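Local coordinates for protein gamma-glutamyl-gamma-aminobutyraldehyde dehydrogenase (Burkholderia cenocepacia, PDB 4LIH) that probably oxidises gamma-glutamyl-gamma-aminobutyraldehyde and related aldehydes to carboxylic acids with a nicotinamide cofactor, as a member of the aldehyde dehydrogenase family, at residues G81-L86 and K92-R97; E137-A142 and F186-A191; R359-I364 and G377-A382. All coordinates share one frame; numbering follows the deposited sequence.

Contact 1 of 3, residues G81-L86 and K92-R97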
loop_
_atom_site.group_PDB
_atom_site.type_symbol
_atom_site.label_atom_id
_atom_site.label_comp_id
_atom_site.label_asym_id
_atom_site.label_seq_id
_atom_site.Cartn_x
_atom_site.Cartn_y
_atom_site.Cartn_z
ATOM N N GLY A 81 -6.775 24.267 -15.751
ATOM C CA GLY A 81 -6.968 22.821 -15.809
ATOM C C GLY A 81 -6.724 22.183 -17.164
ATOM O O GLY A 81 -7.177 21.074 -17.407
ATOM N N VAL A 82 -5.956 22.860 -18.030
ATOM C CA VAL A 82 -5.669 22.344 -19.378
ATOM C C VAL A 82 -4.891 21.023 -19.320
ATOM O O VAL A 82 -4.921 20.214 -20.249
ATOM C CB VAL A 82 -4.930 23.382 -20.258
ATOM C CG1 VAL A 82 -5.697 24.693 -20.242
ATOM C CG2 VAL A 82 -3.499 23.636 -19.812
ATOM N N TRP A 83 -4.185 20.804 -18.207
ATOM C CA TRP A 83 -3.360 19.616 -18.014
ATOM C C TRP A 83 -3.762 18.831 -16.743
ATOM O O TRP A 83 -3.992 17.623 -16.804
ATOM C CB TRP A 83 -1.908 20.085 -17.960
ATOM C CG TRP A 83 -0.912 19.034 -17.744
ATOM C CD1 TRP A 83 -0.091 18.880 -16.663
ATOM C CD2 TRP A 83 -0.579 17.996 -18.654
ATOM N NE1 TRP A 83 0.732 17.792 -16.854
ATOM C CE2 TRP A 83 0.448 17.245 -18.076
ATOM C CE3 TRP A 83 -1.049 17.638 -19.912
ATOM C CZ2 TRP A 83 1.001 16.133 -18.702
ATOM C CZ3 TRP A 83 -0.497 16.524 -20.531
ATOM C CH2 TRP A 83 0.515 15.786 -19.919
ATOM N N ALA A 84 -3.909 19.518 -15.610
ATOM C CA ALA A 84 -4.409 18.884 -14.387
ATOM C C ALA A 84 -5.791 18.270 -14.542
ATOM O O ALA A 84 -6.088 17.309 -13.873
ATOM C CB ALA A 84 -4.492 19.888 -13.273
ATOM N N GLY A 85 -6.616 18.861 -15.399
ATOM C CA GLY A 85 -8.001 18.437 -15.625
ATOM C C GLY A 85 -8.154 17.300 -16.621
ATOM O O GLY A 85 -9.268 16.799 -16.841
ATOM N N LEU A 86 -7.048 16.863 -17.229
ATOM C CA LEU A 86 -7.093 15.719 -18.082
ATOM C C LEU A 86 -7.194 14.453 -17.230
ATOM O O LEU A 86 -6.616 14.359 -16.137
ATOM C CB LEU A 86 -5.867 15.635 -18.982
ATOM C CG LEU A 86 -5.685 16.754 -20.016
ATOM C CD1 LEU A 86 -4.327 16.558 -20.652
ATOM C CD2 LEU A 86 -6.806 16.776 -21.064
ATOM N N LYS A 92 -1.141 10.347 -19.327
ATOM C CA LYS A 92 -0.170 9.277 -19.571
ATOM C C LYS A 92 0.135 9.206 -21.074
ATOM O O LYS A 92 1.296 9.026 -21.449
ATOM C CB LYS A 92 -0.683 7.932 -19.099
ATOM C CG LYS A 92 0.096 6.765 -19.669
ATOM C CD LYS A 92 -0.414 5.411 -19.129
ATOM C CE LYS A 92 -1.856 5.084 -19.498
ATOM N NZ LYS A 92 -2.140 3.652 -19.257
ATOM N N ALA A 93 -0.895 9.351 -21.906
ATOM C CA ALA A 93 -0.683 9.219 -23.345
ATOM C C ALA A 93 0.218 10.356 -23.875
ATOM O O ALA A 93 1.141 10.094 -24.633
ATOM C CB ALA A 93 -1.997 9.170 -24.111
ATOM N N VAL A 94 -0.024 11.586 -23.445
ATOM C CA VAL A 94 0.843 12.721 -23.838
ATOM C C VAL A 94 2.294 12.530 -23.383
ATOM O O VAL A 94 3.200 12.698 -24.171
ATOM C CB VAL A 94 0.270 14.065 -23.362
ATOM C CG1 VAL A 94 1.235 15.212 -23.591
ATOM C CG2 VAL A 94 -1.057 14.337 -24.054
ATOM N N LEU A 95 2.504 12.158 -22.124
ATOM C CA LEU A 95 3.851 11.967 -21.624
ATOM C C LEU A 95 4.582 10.822 -22.346
ATOM O O LEU A 95 5.746 10.956 -22.682
ATOM C CB LEU A 95 3.863 11.785 -20.098
ATOM C CG LEU A 95 3.366 12.993 -19.313
ATOM C CD1 LEU A 95 3.097 12.564 -17.868
ATOM C CD2 LEU A 95 4.369 14.146 -19.379
ATOM N N LEU A 96 3.903 9.711 -22.603
ATOM C CA LEU A 96 4.476 8.673 -23.453
ATOM C C LEU A 96 4.908 9.194 -24.837
ATOM O O LEU A 96 5.998 8.836 -25.333
ATOM C CB LEU A 96 3.521 7.454 -23.585
ATOM C CG LEU A 96 3.328 6.627 -22.310
ATOM C CD1 LEU A 96 2.437 5.384 -22.581
ATOM C CD2 LEU A 96 4.658 6.208 -21.836
ATOM N N ARG A 97 4.080 10.025 -25.473
ATOM C CA ARG A 97 4.450 10.559 -26.763
ATOM C C ARG A 97 5.710 11.443 -26.683
ATOM O O ARG A 97 6.523 11.459 -27.579
ATOM C CB ARG A 97 3.288 11.343 -27.374
ATOM C CG ARG A 97 3.595 12.011 -28.695
ATOM C CD ARG A 97 3.906 10.977 -29.747
ATOM N NE ARG A 97 4.284 11.563 -31.029
ATOM C CZ ARG A 97 5.151 11.023 -31.872
ATOM N NH1 ARG A 97 5.765 9.897 -31.574
ATOM N NH2 ARG A 97 5.438 11.646 -33.005
#

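Contact 2 of 3, residues E137-A142 and F186-A191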
loop_
_atom_site.group_PDB
_atom_site.type_symbol
_atom_site.label_atom_id
_atom_site.label_comp_id
_atom_site.label_asym_id
_atom_site.label_seq_id
_atom_site.Cartn_x
_atom_site.Cartn_y
_atom_site.Cartn_z
ATOM N N GLU A 137 8.493 8.064 -18.975
ATOM C CA GLU A 137 7.617 6.944 -19.239
ATOM C C GLU A 137 7.092 6.267 -17.990
ATOM O O GLU A 137 5.908 5.838 -17.925
ATOM C CB GLU A 137 8.336 5.881 -20.107
ATOM C CG GLU A 137 8.630 6.314 -21.549
ATOM C CD GLU A 137 9.774 5.560 -22.217
ATOM O OE1 GLU A 137 10.534 4.773 -21.612
ATOM O OE2 GLU A 137 9.952 5.784 -23.407
ATOM N N TRP A 138 7.975 6.114 -17.003
ATOM C CA TRP A 138 7.631 5.368 -15.775
ATOM C C TRP A 138 6.608 6.175 -14.986
ATOM O O TRP A 138 5.582 5.657 -14.567
ATOM C CB TRP A 138 8.889 5.122 -14.960
ATOM C CG TRP A 138 8.789 4.117 -13.859
ATOM C CD1 TRP A 138 9.077 2.789 -13.937
ATOM C CD2 TRP A 138 8.416 4.367 -12.511
ATOM N NE1 TRP A 138 8.871 2.173 -12.714
ATOM C CE2 TRP A 138 8.504 3.125 -11.806
ATOM C CE3 TRP A 138 7.987 5.501 -11.827
ATOM C CZ2 TRP A 138 8.170 2.995 -10.451
ATOM C CZ3 TRP A 138 7.694 5.383 -10.442
ATOM C CH2 TRP A 138 7.795 4.113 -9.784
ATOM N N PHE A 139 6.825 7.481 -14.854
ATOM C CA PHE A 139 5.824 8.258 -14.128
ATOM C C PHE A 139 4.500 8.340 -14.894
ATOM O O PHE A 139 3.444 8.324 -14.281
ATOM C CB PHE A 139 6.354 9.619 -13.668
ATOM C CG PHE A 139 7.294 9.511 -12.480
ATOM C CD1 PHE A 139 6.785 9.234 -11.190
ATOM C CD2 PHE A 139 8.668 9.528 -12.672
ATOM C CE1 PHE A 139 7.640 9.116 -10.083
ATOM C CE2 PHE A 139 9.511 9.379 -11.587
ATOM C CZ PHE A 139 9.006 9.176 -10.311
ATOM N N ALA A 140 4.573 8.364 -16.229
ATOM C CA ALA A 140 3.395 8.344 -17.067
ATOM C C ALA A 140 2.636 7.063 -16.795
ATOM O O ALA A 140 1.410 7.058 -16.578
ATOM C CB ALA A 140 3.781 8.396 -18.538
ATOM N N GLU A 141 3.372 5.962 -16.796
ATOM C CA GLU A 141 2.761 4.636 -16.623
ATOM C C GLU A 141 2.240 4.426 -15.195
ATOM O O GLU A 141 1.430 3.557 -14.957
ATOM C CB GLU A 141 3.799 3.558 -16.929
ATOM C CG GLU A 141 4.123 3.368 -18.398
ATOM C CD GLU A 141 5.273 2.381 -18.628
ATOM O OE1 GLU A 141 5.998 2.061 -17.678
ATOM O OE2 GLU A 141 5.453 1.878 -19.755
ATOM N N ALA A 142 2.746 5.190 -14.236
ATOM C CA ALA A 142 2.264 5.084 -12.845
ATOM C C ALA A 142 0.971 5.858 -12.562
ATOM O O ALA A 142 0.281 5.532 -11.592
ATOM C CB ALA A 142 3.354 5.541 -11.913
ATOM N N PHE A 186 10.921 17.010 -13.784
ATOM C CA PHE A 186 9.696 17.272 -14.557
ATOM C C PHE A 186 8.843 16.027 -14.851
ATOM O O PHE A 186 7.653 16.148 -15.127
ATOM C CB PHE A 186 9.981 18.103 -15.830
ATOM C CG PHE A 186 10.824 17.426 -16.887
ATOM C CD1 PHE A 186 10.388 16.281 -17.552
ATOM C CD2 PHE A 186 12.009 18.012 -17.322
ATOM C CE1 PHE A 186 11.158 15.715 -18.543
ATOM C CE2 PHE A 186 12.774 17.447 -18.320
ATOM C CZ PHE A 186 12.347 16.305 -18.948
ATOM N N GLY A 187 9.468 14.872 -14.894
ATOM C CA GLY A 187 8.748 13.585 -15.061
ATOM C C GLY A 187 7.672 13.395 -14.020
ATOM O O GLY A 187 6.473 13.379 -14.331
ATOM N N PRO A 188 8.072 13.346 -12.748
ATOM C CA PRO A 188 6.990 13.242 -11.740
ATOM C C PRO A 188 6.114 14.502 -11.585
ATOM O O PRO A 188 4.901 14.400 -11.359
ATOM C CB PRO A 188 7.758 12.986 -10.452
ATOM C CG PRO A 188 9.173 13.423 -10.706
ATOM C CD PRO A 188 9.413 13.126 -12.167
ATOM N N ALA A 189 6.720 15.696 -11.632
ATOM C CA ALA A 189 5.903 16.904 -11.419
ATOM C C ALA A 189 4.772 16.980 -12.461
ATOM O O ALA A 189 3.654 17.319 -12.108
ATOM C CB ALA A 189 6.745 18.181 -11.440
ATOM N N LEU A 190 5.079 16.693 -13.728
ATOM C CA LEU A 190 4.087 16.844 -14.807
ATOM C C LEU A 190 3.082 15.719 -14.747
ATOM O O LEU A 190 1.934 15.909 -15.041
ATOM C CB LEU A 190 4.742 16.857 -16.184
ATOM C CG LEU A 190 5.482 18.150 -16.490
ATOM C CD1 LEU A 190 6.376 17.933 -17.686
ATOM C CD2 LEU A 190 4.516 19.340 -16.688
ATOM N N ALA A 191 3.529 14.536 -14.348
ATOM C CA ALA A 191 2.614 13.400 -14.318
ATOM C C ALA A 191 1.501 13.706 -13.335
ATOM O O ALA A 191 0.344 13.357 -13.568
ATOM C CB ALA A 191 3.382 12.162 -13.932
#

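Contact 3 of 3, residues R359-I364 and G377-A382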
loop_
_atom_site.group_PDB
_atom_site.type_symbol
_atom_site.label_atom_id
_atom_site.label_comp_id
_atom_site.label_asym_id
_atom_site.label_seq_id
_atom_site.Cartn_x
_atom_site.Cartn_y
_atom_site.Cartn_z
ATOM N N ARG A 359 39.460 24.289 -9.392
ATOM C CA ARG A 359 39.001 23.806 -8.084
ATOM C C ARG A 359 39.454 22.375 -7.846
ATOM O O ARG A 359 40.011 22.043 -6.798
ATOM C CB ARG A 359 37.457 23.896 -7.997
ATOM C CG ARG A 359 36.828 23.085 -6.891
ATOM C CD ARG A 359 35.423 23.580 -6.563
ATOM N NE ARG A 359 34.877 22.909 -5.372
ATOM C CZ ARG A 359 34.895 23.402 -4.120
ATOM N NH1 ARG A 359 35.452 24.577 -3.833
ATOM N NH2 ARG A 359 34.367 22.701 -3.126
ATOM N N VAL A 360 39.238 21.516 -8.836
ATOM C CA VAL A 360 39.749 20.149 -8.774
ATOM C C VAL A 360 41.299 20.095 -8.644
ATOM O O VAL A 360 41.844 19.337 -7.839
ATOM C CB VAL A 360 39.278 19.320 -9.995
ATOM C CG1 VAL A 360 40.015 17.990 -10.074
ATOM C CG2 VAL A 360 37.769 19.113 -9.951
ATOM N N LEU A 361 42.010 20.875 -9.442
ATOM C CA LEU A 361 43.462 20.883 -9.333
ATOM C C LEU A 361 43.892 21.381 -7.937
ATOM O O LEU A 361 44.904 20.947 -7.418
ATOM C CB LEU A 361 44.087 21.684 -10.471
ATOM C CG LEU A 361 43.789 21.124 -11.880
ATOM C CD1 LEU A 361 44.107 22.132 -12.993
ATOM C CD2 LEU A 361 44.457 19.771 -12.121
ATOM N N GLY A 362 43.113 22.278 -7.330
ATOM C CA GLY A 362 43.422 22.770 -5.997
ATOM C C GLY A 362 43.315 21.685 -4.937
ATOM O O GLY A 362 44.129 21.615 -4.007
ATOM N N TYR A 363 42.320 20.816 -5.077
ATOM C CA TYR A 363 42.244 19.661 -4.185
ATOM C C TYR A 363 43.388 18.667 -4.429
ATOM O O TYR A 363 43.961 18.124 -3.477
ATOM C CB TYR A 363 40.896 19.000 -4.286
ATOM C CG TYR A 363 39.815 19.721 -3.540
ATOM C CD1 TYR A 363 39.749 19.671 -2.164
ATOM C CD2 TYR A 363 38.818 20.422 -4.219
ATOM C CE1 TYR A 363 38.754 20.319 -1.469
ATOM C CE2 TYR A 363 37.809 21.065 -3.535
ATOM C CZ TYR A 363 37.762 20.981 -2.149
ATOM O OH TYR A 363 36.770 21.588 -1.423
ATOM N N ILE A 364 43.757 18.464 -5.692
ATOM C CA ILE A 364 44.871 17.568 -6.026
ATOM C C ILE A 364 46.167 18.079 -5.347
ATOM O O ILE A 364 46.967 17.299 -4.786
ATOM C CB ILE A 364 44.992 17.406 -7.564
ATOM C CG1 ILE A 364 43.776 16.624 -8.071
ATOM C CG2 ILE A 364 46.288 16.738 -7.990
ATOM C CD1 ILE A 364 43.645 16.457 -9.571
ATOM N N GLY A 377 46.735 12.694 -11.320
ATOM C CA GLY A 377 47.016 13.944 -10.668
ATOM C C GLY A 377 47.369 15.125 -11.562
ATOM O O GLY A 377 47.629 16.167 -11.046
ATOM N N ALA A 378 47.409 14.966 -12.882
ATOM C CA ALA A 378 47.834 16.050 -13.792
ATOM C C ALA A 378 46.692 16.571 -14.681
ATOM O O ALA A 378 45.855 15.792 -15.129
ATOM C CB ALA A 378 48.966 15.543 -14.680
ATOM N N ARG A 379 46.653 17.887 -14.914
ATOM C CA ARG A 379 45.940 18.423 -16.047
ATOM C C ARG A 379 46.516 17.843 -17.344
ATOM O O ARG A 379 47.726 17.632 -17.445
ATOM C CB ARG A 379 46.030 19.945 -16.086
ATOM C CG ARG A 379 45.287 20.548 -17.271
ATOM C CD ARG A 379 45.297 22.058 -17.236
ATOM N NE ARG A 379 44.435 22.637 -18.276
ATOM C CZ ARG A 379 44.095 23.922 -18.355
ATOM N NH1 ARG A 379 44.556 24.792 -17.456
ATOM N NH2 ARG A 379 43.307 24.356 -19.342
ATOM N N VAL A 380 45.651 17.603 -18.329
ATOM C CA VAL A 380 46.085 17.127 -19.648
ATOM C C VAL A 380 45.395 17.882 -20.794
ATOM O O VAL A 380 44.407 18.594 -20.592
ATOM C CB VAL A 380 45.894 15.604 -19.810
ATOM C CG1 VAL A 380 46.955 14.821 -19.034
ATOM C CG2 VAL A 380 44.525 15.180 -19.355
ATOM N N ASN A 381 45.975 17.779 -21.989
ATOM C CA ASN A 381 45.369 18.334 -23.192
ATOM C C ASN A 381 44.954 19.795 -23.122
ATOM O O ASN A 381 43.949 20.196 -23.726
ATOM C CB ASN A 381 44.163 17.475 -23.582
ATOM C CG ASN A 381 44.515 16.003 -23.671
ATOM O OD1 ASN A 381 45.396 15.631 -24.427
ATOM N ND2 ASN A 381 43.828 15.167 -22.902
ATOM N N ALA A 382 45.738 20.591 -22.409
ATOM C CA ALA A 382 45.463 22.019 -22.268
ATOM C C ALA A 382 45.389 22.693 -23.638
ATOM O O ALA A 382 44.605 23.630 -23.837
ATOM C CB ALA A 382 46.523 22.686 -21.417
#

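Contact 1 of 3, residues G81-L86 and K92-R97
Trp83 and Val94 mark the nearest backbone approach of loop 81-86 to helix segment 92-97, yet their CA atoms stay 10.0 Å apart, so the indole has to bridge the gap. It does so because CG stands anti to the backbone N of Trp83 (chi1 179°), which carries the six-membered ring forward to the helix. The indole then meets two neighbouring helix side chains along its benzo end. Trp83 CZ3 lies 3.8 Å from Val94 CG1, and CB of the same valine sits at the ring edge in the indole plane. Val94 and Trp83 approach from opposite directions. Further round the rim, Leu95 CG lies in the indole plane at the edge, while its CD2 methyl stands obliquely to the ring, 4.0 Å from Trp83 CZ2.

The loop connects helix 64-80 to helix 88-104, and its tryptophan packs back on the second of them. Gly81, with positive phi (73°), closes helix 64-80 in a Schellman motif, and a type I beta turn runs from Trp83 to Leu86, marked by the 3.2 Å bond from Leu86 N to Trp83 O. Ile220, Pro221 and Val224 also pack on the indole, and its NE1 donates a hydrogen bond to Leu190 O, which fixes the polar side of the ring.

No hydrogen bond joins loop 81-86 to helix segment 92-97. Cohesion between them is therefore apolar and dispersive, the one polar atom of the indole being satisfied by Leu190 O of helix 178-191.

Contact 2 of 3, residues E137-A142 and F186-A191
Phe139 lays one ring face against Pro188, the central pair of this helix-helix contact. Pro188 CB stands 3.8 Å from the centroid of the Phe139 ring and 7° off its normal, which defines a CH-pi interaction over the middle of the face. The pyrrolidine reaches across the same face, bringing Pro188 CD to 3.7 Å from Phe139 CD2. At the root of the side chain, Phe139 CB meets Ala191 CB at 3.9 Å and lies 3.8 Å from Gly187 O.

In the second shell, the indole of Trp138 turns its edge to the opposite face, a T-shaped meeting with CE3 3.8 Å above the plane of the Phe139 ring. Phe139 CB already leaves its helix toward 186-191; chi1 of -75°, with CG beside the backbone N, then swings the ring over Pro188. In the facing helix, Gly187 has no side chain, and its O and the Pro188 ring come directly against Phe139. That helix is kinked at Pro188, whose N has no bond to the preceding turn.

The segment axes come within 8.6 Å, with a crossing angle of -25°. Trp138 NE1 bonds to Asp144 O of the second subunit. Helix 88-104 packs on both partners, through Leu95 on Ala140 and Trp98 on Leu190. Helix 178-191 joins the parallel strands 157-172 and 195-199 in a beta-alpha-beta crossover of what is probably the Rossmann-like cofactor-binding domain, as in other aldehyde dehydrogenases; Ala189 and Leu190 rest on Val196 of strand 195-199.

Contact 3 of 3, residues R359-I364 and G377-A382
Ile364 forms the tight end of this contact, where its CG2 methyl approaches Gly377 O at 3.4 Å and Gly377 CA at 3.9 Å. With chi1 at -68°, CG1 lies anti to the carbonyl carbon and CG2 anti to the backbone N, and CG2 is the branch that meets Gly377. Phi of 98° and psi near 0° at Gly377, where a side chain would press on the preceding carbonyl O, suit glycine. The CA atoms of Ile364 and Gly377 are close, 6.3 Å apart.

One helical turn earlier the distances are longer, although Leu361 gives up more surface. Leu361 and Arg379 have CA atoms 7.6 Å apart, and the leucine spans the interval with its two methyls: CD2 lies 4.0 Å from Arg379 N, and CD1 lies 4.2 Å from Arg379 CB. The rest of the arginine is extended and leads away from the helix, on the exposed side.

The join links helix 354-370 to the short, weakly bonded strand about 379-380. The helix packs on the mixed sheet containing strands 388-395 and 411-417, probably that of the catalytic domain as in other aldehyde dehydrogenases, away from the predicted active-site residue; Val389 receives both Leu361 and Ile364. Across the two segments no hydrogen bond forms. The attachment is thus made by methyl groups against backbone and aliphatic atoms, while the strand's backbone bonds go to 388-395.

How the contacts relate
Contacts 1 and 2 form one continuous packed region, whereas contact 3 belongs to a distant part of the chain. The centres of contacts 1 and 2 are about 10 Å apart, and their atoms touch directly: Leu95 CD1 lies 3.7 Å from Ala191 CA, and Lys92 CG lies 3.4 Å from Ala140 O. Both also touch the second subunit, where Lys92 pairs with Glu141 of the other copy. Contact 3 lies on the opposite side of the chain's centre, about 40 Å from contact 2 and about 47 Å from contact 1, centre to centre. The side chain of Pro188 in contact 2 is about 10 Å from that of Glu274, the predicted active-site residue; contacts 1 and 3 lie away from it.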